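Local coordinates for protein putative glycosidase ph117-related (Bacteroides thetaiotaomicron, PDB 5A7V) that probably cleaves beta-mannosidic linkages as a member of glycoside hydrolase family 130, binding mannose units in its pocket, at residues E337-G340 with Q341-G345. Numbering follows the deposited sequence. Where two conformers were deposited one is given.
Sequences EKSG and QYVDG
Lys338, at the end of helix 335-338, comes back beside Gly345, their CA atoms 4.2 Å apart, because the chain folds over on itself between them. Ser339 leaves the helical conformation, Gly340 is almost fully extended, and a type I beta turn from Tyr342 to Gly345, closed by Gly345 N to Tyr342 O (3.1 Å), completes the loop. Gly345 CA lies 3.2 Å from Glu337 O and 3.3 Å from Lys338 O, leaving no room for a CB. A water donates to both Lys338 O and Asp344 O, bridging the two limbs. Across the loop, in the conformer given, Ser339 OG donates to Val343 O at 2.9 Å, approaching at 118° to the C=O bond and tilted 16° from the carbonyl plane. In that conformer a chi1 of -159° swings OG opposite the residue's N, turning it toward Val343, whose CG2 lies 3.5 Å from OG. The extended Gln341 side chain reaches Glu95 OE1 and Asp367 O through NE2, while Glu337 OE1 accepts from Met333 N and OE2 forms a salt bridge with Arg44 NE. Tyr342 packs edge-to-face with Tyr306, and its OH bonds to Asn304 O. This helix-to-strand loop thereby carries Tyr342 to the alpha-D-mannopyranose pocket of a GH130 five-bladed beta-propeller.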
ATOM      1  N   GLU A 337     -15.347  -1.647   5.928  1.00 10.06           N
ATOM      2  CA  GLU A 337     -14.042  -2.299   6.117  1.00 10.59           C
ATOM      3  C   GLU A 337     -14.211  -3.815   6.293  1.00 10.26           C
ATOM      4  O   GLU A 337     -13.390  -4.616   5.854  1.00 10.24           O
ATOM      5  CB  GLU A 337     -13.294  -1.708   7.286  1.00  9.97           C
ATOM      6  CG  GLU A 337     -13.065  -0.198   7.181  1.00 10.56           C
ATOM      7  CD  GLU A 337     -12.619   0.487   8.462  1.00 10.00           C
ATOM      8  OE1 GLU A 337     -12.653  -0.153   9.565  1.00 12.01           O
ATOM      9  OE2 GLU A 337     -12.184   1.690   8.410  1.00 11.26           O
ATOM     10  N   LYS A 338     -15.263  -4.182   7.029  1.00 10.04           N
ATOM     11  CA  LYS A 338     -15.467  -5.597   7.421  1.00 10.49           C
ATOM     12  C   LYS A 338     -15.881  -6.492   6.277  1.00 10.60           C
ATOM     13  O   LYS A 338     -15.675  -7.685   6.340  1.00 11.59           O
ATOM     14  CB  LYS A 338     -16.470  -5.685   8.584  1.00 12.40           C
ATOM     15  CG  LYS A 338     -15.885  -5.191   9.906  1.00 13.97           C
ATOM     16  CD  LYS A 338     -16.883  -5.220  11.075  1.00 19.50           C
ATOM     17  CE  LYS A 338     -16.928  -6.575  11.785  1.00 35.73           C
ATOM     18  NZ  LYS A 338     -15.600  -7.057  12.413  1.00 46.38           N
ATOM     19  N   SER A 339     -16.570  -5.939   5.269  1.00 10.99           N
ATOM     20  CA  SER A 339     -17.014  -6.726   4.117  0.50 10.97           C
ATOM     21  C   SER A 339     -17.196  -5.846   2.887  1.00 10.32           C
ATOM     22  O   SER A 339     -17.556  -4.677   3.015  1.00 12.37           O
ATOM     23  CB  SER A 339     -18.312  -7.463   4.432  0.50 11.48           C
ATOM     24  OG  SER A 339     -18.428  -8.545   3.506  0.50 12.34           O
ATOM     25  N   GLY A 340     -16.974  -6.434   1.724  1.00 11.61           N
ATOM     26  CA  GLY A 340     -17.058  -5.707   0.448  1.00 10.90           C
ATOM     27  C   GLY A 340     -16.781  -6.692  -0.651  1.00 10.15           C
ATOM     28  O   GLY A 340     -17.043  -7.900  -0.528  1.00 11.94           O
ATOM     29  N   GLN A 341     -16.133  -6.216  -1.710  1.00  9.85           N
ATOM     30  CA  GLN A 341     -15.714  -7.091  -2.776  1.00  9.87           C
ATOM     31  C   GLN A 341     -14.886  -8.236  -2.215  1.00  9.85           C
ATOM     32  O   GLN A 341     -14.994  -9.368  -2.709  1.00 11.51           O
ATOM     33  CB  GLN A 341     -14.889  -6.286  -3.822  1.00 10.60           C
ATOM     34  CG  GLN A 341     -14.363  -7.214  -4.906  1.00 12.54           C
ATOM     35  CD  GLN A 341     -13.565  -6.623  -6.050  1.00 11.73           C
ATOM     36  OE1 GLN A 341     -13.380  -7.351  -7.028  1.00 12.46           O
ATOM     37  NE2 GLN A 341     -13.042  -5.427  -5.932  1.00 10.71           N
ATOM     38  N   TYR A 342     -13.986  -7.905  -1.283  1.00  9.50           N
ATOM     39  CA  TYR A 342     -13.268  -8.910  -0.512  1.00  9.75           C
ATOM     40  C   TYR A 342     -14.100  -9.183   0.753  1.00  9.25           C
ATOM     41  O   TYR A 342     -14.149  -8.369   1.675  1.00 10.13           O
ATOM     42  CB  TYR A 342     -11.835  -8.453  -0.177  1.00  9.97           C
ATOM     43  CG  TYR A 342     -11.014  -9.515   0.527  1.00  9.81           C
ATOM     44  CD1 TYR A 342     -10.392 -10.557  -0.194  1.00  9.72           C
ATOM     45  CD2 TYR A 342     -10.897  -9.499   1.922  1.00  9.82           C
ATOM     46  CE1 TYR A 342      -9.694 -11.562   0.451  1.00  9.95           C
ATOM     47  CE2 TYR A 342     -10.192 -10.509   2.586  1.00  9.40           C
ATOM     48  CZ  TYR A 342      -9.603 -11.544   1.860  1.00  9.52           C
ATOM     49  OH  TYR A 342      -8.905 -12.561   2.468  1.00 10.34           O
ATOM     50  N   VAL A 343     -14.820 -10.301   0.733  1.00 10.42           N
ATOM     51  CA  VAL A 343     -15.899 -10.521   1.700  1.00 10.46           C
ATOM     52  C   VAL A 343     -15.425 -10.660   3.128  1.00  9.85           C
ATOM     53  O   VAL A 343     -16.145 -10.323   4.079  1.00 11.66           O
ATOM     54  CB  VAL A 343     -16.852 -11.660   1.238  1.00 12.19           C
ATOM     55  CG1 VAL A 343     -16.139 -12.975   1.261  1.00 12.40           C
ATOM     56  CG2 VAL A 343     -18.131 -11.689   2.069  1.00 15.83           C
ATOM     57  N   ASP A 344     -14.191 -11.123   3.299  1.00 10.77           N
ATOM     58  CA  ASP A 344     -13.652 -11.332   4.639  1.00 11.60           C
ATOM     59  C   ASP A 344     -13.088 -10.058   5.302  1.00 10.32           C
ATOM     60  O   ASP A 344     -12.689 -10.117   6.462  1.00 11.94           O
ATOM     61  CB  ASP A 344     -12.597 -12.440   4.607  1.00 12.39           C
ATOM     62  CG  ASP A 344     -13.187 -13.796   4.142  1.00 12.85           C
ATOM     63  OD1 ASP A 344     -14.160 -14.263   4.764  1.00 16.06           O
ATOM     64  OD2 ASP A 344     -12.681 -14.408   3.146  1.00 15.49           O
ATOM     65  N   GLY A 345     -13.035  -8.928   4.554  1.00  9.38           N
ATOM     66  CA  GLY A 345     -12.652  -7.662   5.108  1.00 10.18           C
ATOM     67  C   GLY A 345     -11.190  -7.284   4.951  1.00  9.28           C
ATOM     68  O   GLY A 345     -10.327  -8.132   5.051  1.00  8.92           O
TER
HETATM   69  O   HOH W   1     -14.122  -8.740   8.422  1.00 15.15           O